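PDB 3KV1: transcriptional repressor from Vibrio fischeri, which probably represses transcription as a member of the SorC family of regulators, its C-terminal domain presumably binding a sugar effector. Local coordinates for residues L49-Q63 / V77-T91. Sequence-based numbering, arbitrary orientation. Where two conformers were deposited one is given.
Sequences LNNNLQEGMAVAVGQ and VTQRNARFVSAIGGT
Val59 and Phe84 pair midway along parallel strands 58-61 and 83-86, joined by helix 65-72 in a beta-alpha-beta unit of the putative sugar-binding domain. The backbone ladder runs from Arg83 N donating to Met57 O as far as Ala87 N donating to Val61 O. Ahead of the strands, Gly56 N, in a type II turn, donates to Asn81 O.

Apolar contacts gather round Phe84, on the face it shares with Val59 and Val61. The ring lies beside Val59, whose CG2 is 3.8 Å from CE2 of Phe84. Val61 CG2 sits at the ring edge, and Leu53 CD2 reaches CZ of Phe84 at 3.6 Å.

Polar contacts tie the C-terminal end of helix 34-52 to the loop before strand 83-86. Arg80 bends at chi2 (-66°) and chi3 (-49°), bringing its guanidinium to the helix end. Arg80 NH1 and NH2 grip Asn50 O end-on, each at 3.1 Å. Arg80 NH1 also donates to Leu53 O, at 2.7 Å. These two carbonyls, at and just after the helix end, probably stabilise the positive charge. Arg80 NE and NH2 hold Thr78 O side-on, fixing the plane of the group. Asn50 OD1 accepts from Thr78 N, at 2.9 Å and 152°, and weakly from Arg80 NH2.

Gln63 NE2 bonds Tyr123 OH and a glycerol, probably from the crystallisation liquor. A water lies 2.8 Å from Gln63 OE1 and 2.7 Å from Gly89 O.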
loop_
_atom_site.group_PDB
_atom_site.type_symbol
_atom_site.label_atom_id
_atom_site.label_comp_id
_atom_site.label_asym_id
_atom_site.label_seq_id
_atom_site.Cartn_x
_atom_site.Cartn_y
_atom_site.Cartn_z
ATOM N N LEU A 49 11.501 -16.370 13.595
ATOM C CA LEU A 49 10.406 -15.419 13.822
ATOM C C LEU A 49 9.247 -16.051 14.583
ATOM O O LEU A 49 8.644 -15.425 15.476
ATOM C CB LEU A 49 9.882 -14.860 12.514
ATOM C CG LEU A 49 10.844 -13.906 11.797
ATOM C CD1 LEU A 49 10.190 -13.474 10.483
ATOM C CD2 LEU A 49 11.124 -12.676 12.666
ATOM N N ASN A 50 8.948 -17.301 14.261
ATOM C CA ASN A 50 7.873 -17.994 14.987
ATOM C C ASN A 50 8.095 -17.964 16.496
ATOM O O ASN A 50 7.154 -17.739 17.278
ATOM C CB ASN A 50 7.797 -19.463 14.519
ATOM C CG ASN A 50 6.653 -20.223 15.159
ATOM O OD1 ASN A 50 5.553 -19.700 15.319
ATOM N ND2 ASN A 50 6.906 -21.486 15.508
ATOM N N ASN A 51 9.335 -18.217 16.916
ATOM C CA ASN A 51 9.657 -18.248 18.342
ATOM C C ASN A 51 9.835 -16.869 18.970
ATOM O O ASN A 51 9.596 -16.697 20.159
ATOM C CB ASN A 51 10.935 -19.040 18.570
ATOM C CG ASN A 51 10.785 -20.512 18.243
ATOM O OD1 ASN A 51 9.759 -21.115 18.509
ATOM N ND2 ASN A 51 11.830 -21.098 17.684
ATOM N N ASN A 52 10.256 -15.875 18.194
ATOM C CA ASN A 52 10.682 -14.613 18.831
ATOM C C ASN A 52 9.771 -13.417 18.657
ATOM O O ASN A 52 9.826 -12.471 19.454
ATOM C CB ASN A 52 12.105 -14.244 18.384
ATOM C CG ASN A 52 13.142 -15.175 18.971
ATOM O OD1 ASN A 52 13.590 -14.964 20.086
ATOM N ND2 ASN A 52 13.493 -16.236 18.242
ATOM N N LEU A 53 8.931 -13.443 17.628
ATOM C CA LEU A 53 8.108 -12.276 17.305
ATOM C C LEU A 53 6.837 -12.288 18.164
ATOM O O LEU A 53 5.903 -13.028 17.896
ATOM C CB LEU A 53 7.773 -12.289 15.800
ATOM C CG LEU A 53 6.870 -11.170 15.306
ATOM C CD1 LEU A 53 7.490 -9.807 15.614
ATOM C CD2 LEU A 53 6.647 -11.345 13.785
ATOM N N GLN A 54 6.792 -11.471 19.212
ATOM C CA GLN A 54 5.643 -11.505 20.125
ATOM C C GLN A 54 4.474 -10.649 19.631
ATOM O O GLN A 54 4.672 -9.715 18.856
ATOM C CB GLN A 54 6.061 -11.011 21.521
ATOM C CG GLN A 54 7.238 -11.807 22.147
ATOM C CD GLN A 54 6.932 -13.302 22.212
ATOM O OE1 GLN A 54 6.025 -13.724 22.928
ATOM N NE2 GLN A 54 7.672 -14.100 21.449
ATOM N N GLU A 55 3.270 -10.971 20.092
ATOM C CA GLU A 55 2.111 -10.100 19.871
ATOM C C GLU A 55 2.497 -8.669 20.222
ATOM O O GLU A 55 3.152 -8.421 21.241
ATOM C CB GLU A 55 0.933 -10.547 20.742
ATOM C CG GLU A 55 1.256 -10.587 22.227
ATOM C CD GLU A 55 0.009 -10.623 23.097
ATOM O OE1 GLU A 55 -1.065 -10.996 22.579
ATOM O OE2 GLU A 55 0.105 -10.276 24.296
ATOM N N GLY A 56 2.109 -7.720 19.375
ATOM C CA GLY A 56 2.389 -6.320 19.648
ATOM C C GLY A 56 3.748 -5.811 19.168
ATOM O O GLY A 56 4.032 -4.611 19.243
HETATM N N MSE A 57 4.616 -6.715 18.710
HETATM C CA MSE A 57 5.906 -6.316 18.149
HETATM C C MSE A 57 5.744 -6.130 16.650
HETATM O O MSE A 57 4.733 -6.544 16.053
HETATM C CB MSE A 57 6.987 -7.358 18.436
HETATM C CG MSE A 57 7.194 -7.551 19.932
HETATM SE SE MSE A 57 8.760 -8.666 20.270
HETATM C CE MSE A 57 8.815 -8.479 22.200
ATOM N N ALA A 58 6.740 -5.504 16.070
ATOM C CA ALA A 58 6.720 -5.139 14.662
ATOM C C ALA A 58 8.004 -5.552 13.972
ATOM O O ALA A 58 9.072 -5.632 14.604
ATOM C CB ALA A 58 6.545 -3.645 14.539
ATOM N N VAL A 59 7.895 -5.762 12.664
ATOM C CA VAL A 59 9.050 -6.090 11.805
ATOM C C VAL A 59 9.118 -5.065 10.663
ATOM O O VAL A 59 8.089 -4.835 9.970
ATOM C CB VAL A 59 8.913 -7.531 11.176
ATOM C CG1 VAL A 59 10.186 -7.885 10.411
ATOM C CG2 VAL A 59 8.584 -8.594 12.269
ATOM N N ALA A 60 10.274 -4.401 10.491
ATOM C CA ALA A 60 10.515 -3.529 9.341
ATOM C C ALA A 60 10.960 -4.443 8.219
ATOM O O ALA A 60 11.988 -5.085 8.382
ATOM C CB ALA A 60 11.632 -2.542 9.642
ATOM N N VAL A 61 10.269 -4.417 7.075
ATOM C CA VAL A 61 10.452 -5.450 6.056
ATOM C C VAL A 61 11.007 -4.834 4.761
ATOM O O VAL A 61 10.470 -3.846 4.261
ATOM C CB VAL A 61 9.095 -6.129 5.779
ATOM C CG1 VAL A 61 9.195 -7.123 4.599
ATOM C CG2 VAL A 61 8.553 -6.855 7.062
ATOM N N GLY A 62 12.109 -5.391 4.247
ATOM C CA GLY A 62 12.663 -4.912 2.977
ATOM C C GLY A 62 12.107 -5.693 1.797
ATOM O O GLY A 62 11.114 -6.398 1.912
ATOM N N GLN A 63 12.728 -5.555 0.629
ATOM C CA GLN A 63 12.090 -6.090 -0.564
ATOM C C GLN A 63 12.911 -7.237 -1.123
ATOM O O GLN A 63 14.002 -7.533 -0.633
ATOM C CB GLN A 63 11.935 -5.011 -1.634
ATOM C CG GLN A 63 13.225 -4.377 -2.099
ATOM C CD GLN A 63 13.010 -3.396 -3.251
ATOM O OE1 GLN A 63 11.917 -2.848 -3.454
ATOM N NE2 GLN A 63 14.084 -3.136 -3.995
ATOM N N VAL A 77 3.413 -21.985 11.946
ATOM C CA VAL A 77 3.731 -20.946 12.907
ATOM C C VAL A 77 2.498 -20.655 13.763
ATOM O O VAL A 77 1.341 -20.797 13.328
ATOM C CB VAL A 77 4.241 -19.665 12.217
ATOM C CG1 VAL A 77 5.511 -19.951 11.404
ATOM C CG2 VAL A 77 3.153 -19.072 11.349
ATOM N N THR A 78 2.750 -20.305 15.016
ATOM C CA THR A 78 1.680 -19.908 15.910
ATOM C C THR A 78 1.134 -18.542 15.498
ATOM O O THR A 78 1.878 -17.681 15.030
ATOM C CB THR A 78 2.215 -19.839 17.333
ATOM O OG1 THR A 78 2.826 -21.097 17.647
ATOM C CG2 THR A 78 1.102 -19.553 18.296
ATOM N N GLN A 79 -0.168 -18.342 15.650
ATOM C CA GLN A 79 -0.759 -17.067 15.265
ATOM C C GLN A 79 -0.537 -16.021 16.363
ATOM O O GLN A 79 -0.778 -16.299 17.549
ATOM C CB GLN A 79 -2.256 -17.243 14.954
ATOM C CG GLN A 79 -2.497 -18.326 13.873
ATOM C CD GLN A 79 -1.842 -17.951 12.538
ATOM O OE1 GLN A 79 -2.326 -17.074 11.837
ATOM N NE2 GLN A 79 -0.733 -18.616 12.197
ATOM N N ARG A 80 -0.052 -14.836 15.985
ATOM C CA ARG A 80 0.083 -13.761 16.954
ATOM C C ARG A 80 -0.137 -12.429 16.277
ATOM O O ARG A 80 0.108 -12.300 15.069
ATOM C CB ARG A 80 1.445 -13.832 17.685
ATOM C CG ARG A 80 2.661 -13.128 17.038
ATOM C CD ARG A 80 3.113 -13.739 15.696
ATOM N NE ARG A 80 3.296 -15.195 15.672
ATOM C CZ ARG A 80 4.413 -15.852 15.985
ATOM N NH1 ARG A 80 5.497 -15.209 16.413
ATOM N NH2 ARG A 80 4.461 -17.167 15.848
ATOM N N ASN A 81 -0.591 -11.441 17.045
ATOM C CA ASN A 81 -0.918 -10.147 16.458
ATOM C C ASN A 81 0.288 -9.220 16.338
ATOM O O ASN A 81 0.427 -8.236 17.079
ATOM C CB ASN A 81 -2.048 -9.469 17.233
ATOM C CG ASN A 81 -2.598 -8.260 16.497
ATOM O OD1 ASN A 81 -2.354 -8.097 15.298
ATOM N ND2 ASN A 81 -3.340 -7.413 17.206
ATOM N N ALA A 82 1.157 -9.525 15.392
ATOM C CA ALA A 82 2.361 -8.717 15.171
ATOM C C ALA A 82 2.137 -7.816 13.953
ATOM O O ALA A 82 1.201 -8.034 13.178
ATOM C CB ALA A 82 3.556 -9.615 14.961
ATOM N N ARG A 83 2.959 -6.784 13.806
ATOM C CA ARG A 83 2.790 -5.868 12.685
ATOM C C ARG A 83 3.967 -6.059 11.743
ATOM O O ARG A 83 5.116 -6.321 12.172
ATOM C CB ARG A 83 2.739 -4.397 13.128
ATOM C CG ARG A 83 1.357 -3.860 13.509
ATOM C CD ARG A 83 1.374 -2.328 13.610
ATOM N NE ARG A 83 2.264 -1.874 14.674
ATOM C CZ ARG A 83 2.990 -0.760 14.648
ATOM N NH1 ARG A 83 2.951 0.063 13.603
ATOM N NH2 ARG A 83 3.761 -0.463 15.687
ATOM N N PHE A 84 3.671 -5.938 10.456
ATOM C CA PHE A 84 4.698 -5.996 9.420
ATOM C C PHE A 84 4.657 -4.680 8.642
ATOM O O PHE A 84 3.640 -4.369 8.004
ATOM C CB PHE A 84 4.441 -7.201 8.507
ATOM C CG PHE A 84 4.578 -8.513 9.229
ATOM C CD1 PHE A 84 3.466 -9.108 9.815
ATOM C CD2 PHE A 84 5.833 -9.072 9.429
ATOM C CE1 PHE A 84 3.611 -10.318 10.513
ATOM C CE2 PHE A 84 5.977 -10.245 10.132
ATOM C CZ PHE A 84 4.846 -10.864 10.687
ATOM N N VAL A 85 5.739 -3.900 8.738
ATOM C CA VAL A 85 5.770 -2.526 8.244
ATOM C C VAL A 85 6.747 -2.411 7.086
ATOM O O VAL A 85 7.921 -2.805 7.220
ATOM C CB VAL A 85 6.233 -1.545 9.342
ATOM C CG1 VAL A 85 6.067 -0.112 8.847
ATOM C CG2 VAL A 85 5.433 -1.772 10.645
ATOM N N SER A 86 6.290 -1.886 5.946
ATOM C CA SER A 86 7.210 -1.714 4.801
ATOM C C SER A 86 8.306 -0.731 5.115
ATOM O O SER A 86 8.034 0.376 5.611
ATOM C CB SER A 86 6.430 -1.188 3.594
ATOM O OG SER A 86 5.511 -2.159 3.157
ATOM N N ALA A 87 9.554 -1.104 4.808
ATOM C CA ALA A 87 10.698 -0.235 5.060
ATOM C C ALA A 87 11.160 0.451 3.797
ATOM O O ALA A 87 12.156 1.167 3.812
ATOM C CB ALA A 87 11.887 -1.044 5.639
ATOM N N ILE A 88 10.457 0.202 2.704
ATOM C CA ILE A 88 10.820 0.765 1.407
ATOM C C ILE A 88 9.509 0.870 0.639
ATOM O O ILE A 88 8.572 0.121 0.920
ATOM C CB ILE A 88 11.901 -0.076 0.681
ATOM C CG1 ILE A 88 12.205 0.534 -0.685
ATOM C CG2 ILE A 88 11.424 -1.548 0.501
ATOM C CD1 ILE A 88 13.467 -0.074 -1.392
ATOM N N GLY A 89 9.417 1.832 -0.269
ATOM C CA GLY A 89 8.178 2.096 -1.011
ATOM C C GLY A 89 7.834 1.008 -2.017
ATOM O O GLY A 89 8.568 0.010 -2.173
ATOM N N GLY A 90 6.739 1.208 -2.747
ATOM C CA GLY A 90 6.247 0.184 -3.652
ATOM C C GLY A 90 6.746 0.290 -5.073
ATOM O O GLY A 90 7.192 1.323 -5.517
ATOM N N THR A 91 6.595 -0.813 -5.795
ATOM C CA THR A 91 7.029 -0.905 -7.179
ATOM C C THR A 91 5.817 -1.195 -8.070
ATOM O O THR A 91 4.873 -1.843 -7.625
ATOM C CB THR A 91 8.058 -2.040 -7.304
ATOM O OG1 THR A 91 7.530 -3.218 -6.681
ATOM C CG2 THR A 91 9.350 -1.659 -6.584
HETATM O O HOH W 1 -1.760 -12.248 19.548
HETATM O O HOH W 2 9.456 -2.583 -2.250
#